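Local coordinates for protein thioredoxin peroxidase 2 (Plasmodium falciparum, PDB 2C0D) that probably reduces hydrogen peroxide and organic hydroperoxides as a mitochondrial, thioredoxin-dependent 2-Cys peroxiredoxin, at residues I54-N67 and F144-G156. Numbering follows the deposited sequence. Where two conformers were deposited one is given.
Sequences IGQKYCCLLFYPLN and FALRGLFIIDKNG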
loop_
_atom_site.group_PDB
_atom_site.type_symbol
_atom_site.label_atom_id
_atom_site.label_comp_id
_atom_site.label_asym_id
_atom_site.label_seq_id
_atom_site.Cartn_x
_atom_site.Cartn_y
_atom_site.Cartn_z
ATOM N N ILE B 54 -2.348 5.378 21.939
ATOM C CA ILE B 54 -3.713 4.837 21.968
ATOM C C ILE B 54 -4.650 5.804 22.650
ATOM O O ILE B 54 -4.345 6.327 23.734
ATOM C CB ILE B 54 -3.795 3.470 22.705
ATOM C CG1 ILE B 54 -3.088 2.398 21.902
ATOM C CG2 ILE B 54 -5.276 3.071 23.003
ATOM C CD1 ILE B 54 -3.756 2.094 20.629
ATOM N N GLY B 55 -5.805 6.003 22.027
ATOM C CA GLY B 55 -6.811 6.912 22.514
ATOM C C GLY B 55 -6.382 8.351 22.410
ATOM O O GLY B 55 -7.114 9.243 22.854
ATOM N N GLN B 56 -5.210 8.605 21.824
ATOM C CA GLN B 56 -4.693 9.965 21.719
ATOM C C GLN B 56 -4.503 10.476 20.294
ATOM O O GLN B 56 -4.950 11.584 19.952
ATOM C CB GLN B 56 -3.347 10.071 22.449
ATOM C CG GLN B 56 -3.432 9.746 23.939
ATOM C CD GLN B 56 -4.377 10.674 24.665
ATOM O OE1 GLN B 56 -4.452 11.873 24.364
ATOM N NE2 GLN B 56 -5.121 10.125 25.629
ATOM N N LYS B 57 -3.802 9.678 19.479
ATOM C CA LYS B 57 -3.325 10.115 18.171
ATOM C C LYS B 57 -3.298 8.926 17.201
ATOM O O LYS B 57 -3.118 7.773 17.630
ATOM C CB LYS B 57 -1.869 10.603 18.269
ATOM C CG LYS B 57 -1.610 11.708 19.294
ATOM C CD LYS B 57 -0.200 12.182 19.163
ATOM C CE LYS B 57 -0.098 13.071 17.968
ATOM N NZ LYS B 57 1.059 13.946 18.200
ATOM N N TYR B 58 -3.480 9.223 15.918
ATOM C CA TYR B 58 -3.143 8.284 14.836
ATOM C C TYR B 58 -1.627 8.244 14.740
ATOM O O TYR B 58 -0.960 9.188 15.195
ATOM C CB TYR B 58 -3.674 8.792 13.497
ATOM C CG TYR B 58 -5.179 8.789 13.406
ATOM C CD1 TYR B 58 -5.855 7.697 12.870
ATOM C CD2 TYR B 58 -5.918 9.889 13.833
ATOM C CE1 TYR B 58 -7.254 7.692 12.788
ATOM C CE2 TYR B 58 -7.329 9.902 13.753
ATOM C CZ TYR B 58 -7.971 8.797 13.236
ATOM O OH TYR B 58 -9.344 8.805 13.144
ATOM N N CYS B 59 -1.079 7.156 14.191
ATOM C CA CYS B 59 0.361 7.104 13.893
ATOM C C CYS B 59 0.576 6.794 12.431
ATOM O O CYS B 59 -0.198 6.024 11.839
ATOM C CB CYS B 59 1.036 6.001 14.692
ATOM S SG CYS B 59 1.044 6.361 16.456
ATOM N N CYS B 60 1.622 7.368 11.852
ATOM C CA CYS B 60 2.047 6.990 10.500
ATOM C C CYS B 60 3.474 6.447 10.679
ATOM O O CYS B 60 4.353 7.186 11.111
ATOM C CB CYS B 60 2.014 8.202 9.561
ATOM S SG CYS B 60 2.689 7.848 7.955
ATOM N N LEU B 61 3.664 5.153 10.441
ATOM C CA LEU B 61 4.997 4.557 10.550
ATOM C C LEU B 61 5.643 4.586 9.173
ATOM O O LEU B 61 5.100 3.988 8.218
ATOM C CB LEU B 61 4.929 3.106 11.016
ATOM C CG LEU B 61 4.115 2.855 12.279
ATOM C CD1 LEU B 61 4.217 1.388 12.724
ATOM C CD2 LEU B 61 4.516 3.843 13.424
ATOM N N LEU B 62 6.801 5.217 9.054
ATOM C CA LEU B 62 7.469 5.350 7.781
ATOM C C LEU B 62 8.800 4.599 7.871
ATOM O O LEU B 62 9.759 5.111 8.476
ATOM C CB LEU B 62 7.704 6.851 7.501
ATOM C CG LEU B 62 8.347 7.279 6.183
ATOM C CD1 LEU B 62 7.387 7.129 5.010
ATOM C CD2 LEU B 62 8.807 8.742 6.299
ATOM N N PHE B 63 8.866 3.402 7.287
ATOM C CA PHE B 63 10.108 2.603 7.322
ATOM C C PHE B 63 10.985 2.932 6.113
ATOM O O PHE B 63 10.484 3.225 5.002
ATOM C CB PHE B 63 9.773 1.112 7.223
ATOM C CG PHE B 63 9.122 0.546 8.461
ATOM C CD1 PHE B 63 9.906 -0.093 9.441
ATOM C CD2 PHE B 63 7.742 0.608 8.618
ATOM C CE1 PHE B 63 9.311 -0.651 10.568
ATOM C CE2 PHE B 63 7.128 0.038 9.738
ATOM C CZ PHE B 63 7.909 -0.609 10.707
ATOM N N TYR B 64 12.302 2.874 6.301
ATOM C CA TYR B 64 13.203 3.165 5.151
ATOM C C TYR B 64 14.571 2.556 5.419
ATOM O O TYR B 64 14.898 2.246 6.593
ATOM C CB TYR B 64 13.337 4.686 4.904
ATOM C CG TYR B 64 13.754 5.393 6.163
ATOM C CD1 TYR B 64 15.119 5.475 6.553
ATOM C CD2 TYR B 64 12.777 5.923 7.017
ATOM C CE1 TYR B 64 15.481 6.078 7.762
ATOM C CE2 TYR B 64 13.134 6.520 8.230
ATOM C CZ TYR B 64 14.462 6.585 8.593
ATOM O OH TYR B 64 14.730 7.187 9.814
ATOM N N PRO B 65 15.346 2.327 4.342
ATOM C CA PRO B 65 16.744 1.884 4.396
ATOM C C PRO B 65 17.724 3.073 4.444
ATOM O O PRO B 65 17.429 4.146 3.899
ATOM C CB PRO B 65 16.896 1.133 3.049
ATOM C CG PRO B 65 16.082 1.973 2.096
ATOM C CD PRO B 65 14.827 2.336 2.951
ATOM N N LEU B 66 18.860 2.868 5.124
ATOM C CA LEU B 66 19.951 3.842 5.131
ATOM C C LEU B 66 21.223 3.372 4.397
ATOM O O LEU B 66 22.213 4.094 4.392
ATOM C CB LEU B 66 20.324 4.239 6.562
ATOM C CG LEU B 66 19.330 5.127 7.314
ATOM C CD1 LEU B 66 19.944 5.618 8.656
ATOM C CD2 LEU B 66 18.849 6.308 6.502
ATOM N N ASN B 67 21.180 2.225 3.733
ATOM C CA ASN B 67 22.365 1.811 2.951
ATOM C C ASN B 67 22.568 2.770 1.772
ATOM O O ASN B 67 21.605 3.384 1.291
ATOM C CB ASN B 67 22.279 0.363 2.506
ATOM C CG ASN B 67 20.983 0.054 1.836
ATOM O OD1 ASN B 67 20.800 0.371 0.668
ATOM N ND2 ASN B 67 20.066 -0.585 2.569
ATOM N N PHE B 144 17.785 -4.893 6.553
ATOM C CA PHE B 144 17.288 -3.526 6.610
ATOM C C PHE B 144 15.819 -3.469 6.273
ATOM O O PHE B 144 15.271 -4.426 5.768
ATOM C CB PHE B 144 18.074 -2.593 5.683
ATOM C CG PHE B 144 18.037 -2.971 4.228
ATOM C CD1 PHE B 144 16.963 -2.580 3.432
ATOM C CD2 PHE B 144 19.083 -3.693 3.640
ATOM C CE1 PHE B 144 16.932 -2.887 2.060
ATOM C CE2 PHE B 144 19.069 -4.003 2.272
ATOM C CZ PHE B 144 17.979 -3.616 1.483
ATOM N N ALA B 145 15.209 -2.349 6.570
ATOM C CA ALA B 145 13.788 -2.170 6.306
ATOM C C ALA B 145 13.491 -1.740 4.869
ATOM O O ALA B 145 14.140 -0.835 4.286
ATOM C CB ALA B 145 13.182 -1.166 7.292
ATOM N N LEU B 146 12.443 -2.333 4.318
ATOM C CA LEU B 146 11.932 -1.952 2.999
ATOM C C LEU B 146 11.133 -0.665 3.138
ATOM O O LEU B 146 10.890 -0.173 4.261
ATOM C CB LEU B 146 11.020 -3.075 2.449
ATOM C CG LEU B 146 11.783 -4.406 2.200
ATOM C CD1 LEU B 146 10.799 -5.495 1.846
ATOM C CD2 LEU B 146 12.736 -4.197 1.037
ATOM N N ARG B 147 10.706 -0.122 1.995
ATOM C CA ARG B 147 10.043 1.178 1.955
ATOM C C ARG B 147 8.573 0.992 2.307
ATOM O O ARG B 147 7.683 1.043 1.421
ATOM C CB ARG B 147 10.236 1.781 0.545
ATOM C CG ARG B 147 10.229 3.291 0.638
ATOM C CD ARG B 147 10.989 4.121 -0.378
ATOM N NE ARG B 147 12.363 3.783 -0.700
ATOM C CZ ARG B 147 13.458 4.291 -0.114
ATOM N NH1 ARG B 147 13.393 5.096 0.939
ATOM N NH2 ARG B 147 14.640 3.905 -0.544
ATOM N N GLY B 148 8.316 0.730 3.586
ATOM C CA GLY B 148 6.961 0.407 4.046
ATOM C C GLY B 148 6.332 1.604 4.720
ATOM O O GLY B 148 7.032 2.460 5.293
ATOM N N LEU B 149 5.000 1.675 4.687
ATOM C CA LEU B 149 4.301 2.734 5.389
ATOM C C LEU B 149 3.019 2.168 5.961
ATOM O O LEU B 149 2.311 1.416 5.283
ATOM C CB LEU B 149 3.955 3.875 4.431
ATOM C CG LEU B 149 3.226 5.060 5.084
ATOM C CD1 LEU B 149 3.662 6.400 4.459
ATOM C CD2 LEU B 149 1.726 4.827 4.914
ATOM N N PHE B 150 2.734 2.514 7.209
ATOM C CA PHE B 150 1.501 2.009 7.857
ATOM C C PHE B 150 0.778 3.130 8.558
ATOM O O PHE B 150 1.420 4.003 9.165
ATOM C CB PHE B 150 1.893 0.946 8.912
ATOM C CG PHE B 150 2.573 -0.260 8.296
ATOM C CD1 PHE B 150 1.821 -1.391 7.950
ATOM C CD2 PHE B 150 3.941 -0.247 8.011
ATOM C CE1 PHE B 150 2.440 -2.504 7.373
ATOM C CE2 PHE B 150 4.563 -1.343 7.400
ATOM C CZ PHE B 150 3.808 -2.466 7.068
ATOM N N ILE B 151 -0.549 3.089 8.562
ATOM C CA ILE B 151 -1.309 4.056 9.347
ATOM C C ILE B 151 -2.003 3.262 10.446
ATOM O O ILE B 151 -2.706 2.245 10.166
ATOM C CB ILE B 151 -2.366 4.800 8.477
ATOM C CG1 ILE B 151 -1.709 5.549 7.315
ATOM C CG2 ILE B 151 -3.264 5.738 9.377
ATOM C CD1 ILE B 151 -0.688 6.557 7.767
ATOM N N ILE B 152 -1.826 3.728 11.675
ATOM C CA ILE B 152 -2.353 3.098 12.878
ATOM C C ILE B 152 -3.442 4.015 13.464
ATOM O O ILE B 152 -3.207 5.210 13.634
ATOM C CB ILE B 152 -1.203 2.946 13.927
ATOM C CG1 ILE B 152 0.047 2.303 13.289
ATOM C CG2 ILE B 152 -1.676 2.227 15.208
ATOM C CD1 ILE B 152 -0.162 0.902 12.738
ATOM N N ASP B 153 -4.621 3.489 13.773
ATOM C CA ASP B 153 -5.655 4.397 14.305
ATOM C C ASP B 153 -5.568 4.566 15.828
ATOM O O ASP B 153 -4.644 4.053 16.494
ATOM C CB ASP B 153 -7.069 3.979 13.791
ATOM C CG ASP B 153 -7.574 2.690 14.445
ATOM O OD1 ASP B 153 -6.998 2.267 15.482
ATOM O OD2 ASP B 153 -8.571 2.096 13.941
ATOM N N LYS B 154 -6.527 5.301 16.390
ATOM C CA LYS B 154 -6.500 5.594 17.820
ATOM C C LYS B 154 -6.832 4.387 18.721
ATOM O O LYS B 154 -6.665 4.478 19.939
ATOM C CB LYS B 154 -7.412 6.783 18.140
ATOM C CG LYS B 154 -6.965 8.087 17.501
ATOM C CD LYS B 154 -7.835 9.298 17.913
ATOM C CE LYS B 154 -9.135 9.360 17.098
ATOM N NZ LYS B 154 -9.994 10.501 17.556
ATOM N N ASN B 155 -7.312 3.289 18.124
ATOM C CA ASN B 155 -7.535 2.032 18.813
ATOM C C ASN B 155 -6.353 1.069 18.672
ATOM O O ASN B 155 -6.385 -0.046 19.188
ATOM C CB ASN B 155 -8.828 1.376 18.306
ATOM C CG ASN B 155 -10.073 2.160 18.728
ATOM O OD1 ASN B 155 -10.115 2.723 19.823
ATOM N ND2 ASN B 155 -11.063 2.238 17.837
ATOM N N GLY B 156 -5.299 1.502 17.985
ATOM C CA GLY B 156 -4.147 0.641 17.780
ATOM C C GLY B 156 -4.270 -0.360 16.644
ATOM O O GLY B 156 -3.460 -1.274 16.545
HETATM O O HOH W 1 -2.094 5.223 17.264
HETATM O O HOH W 2 -2.731 5.052 18.353
HETATM O O HOH W 3 16.434 0.104 7.707
HETATM O O HOH W 4 15.847 5.939 2.521
#
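C59 and I152 form a hydrogen-bonded antiparallel pair, and so do L61 and F150. Each pair is closed by two backbone bonds, the shortest being I152 N to C59 O and L61 N to F150 O, both 2.8 Å. Strands 58-63 and 147-152 run antiparallel, at 169°. Beyond them, G55 N donates to K154 O.

Apolar contacts line both faces. On the face of C60, L62, L149 and I151, the C60 sulfur is anti to the backbone N (chi1 174°), which lays it 3.6 Å from I151 CD1 and also near L149 CD1. Helix 172-188 packs on L149 and I151. On the face of C59, L61, F150 and I152, the rings of F63 and F150 meet rim to rim, with planes at 83° and F63 CE2 3.6 Å from F150 CD2.

At one end, K154 lays its CG over a face of the Y58 ring in a CH-pi contact, 4.3 Å from the centroid. Y58 OH bonds to D186. D153 OD1 accepts from N155 N in an Asx turn within the type I turn D153-G156.

At the other end, N67 ND2 sits over the centre of the F144 ring, 3.3 Å above its plane, while N67 OD1 accepts a hydrogen bond from F70 N. P65 lies across the R147 guanidinium, with CD over one face and CG 3.6 Å from NH2. R147 starts out away from 54-67, and a bend in its chain brings the guanidinium back to P65. Its NH1 pairs with E75; NH2 bonds to F70 O.

This is an antiparallel pair within the central sheet of the thioredoxin-like peroxiredoxin fold. The side chain of R147 lies about 4 Å from that of C72, the predicted peroxidatic cysteine, consistent with the active-site arginine of this family.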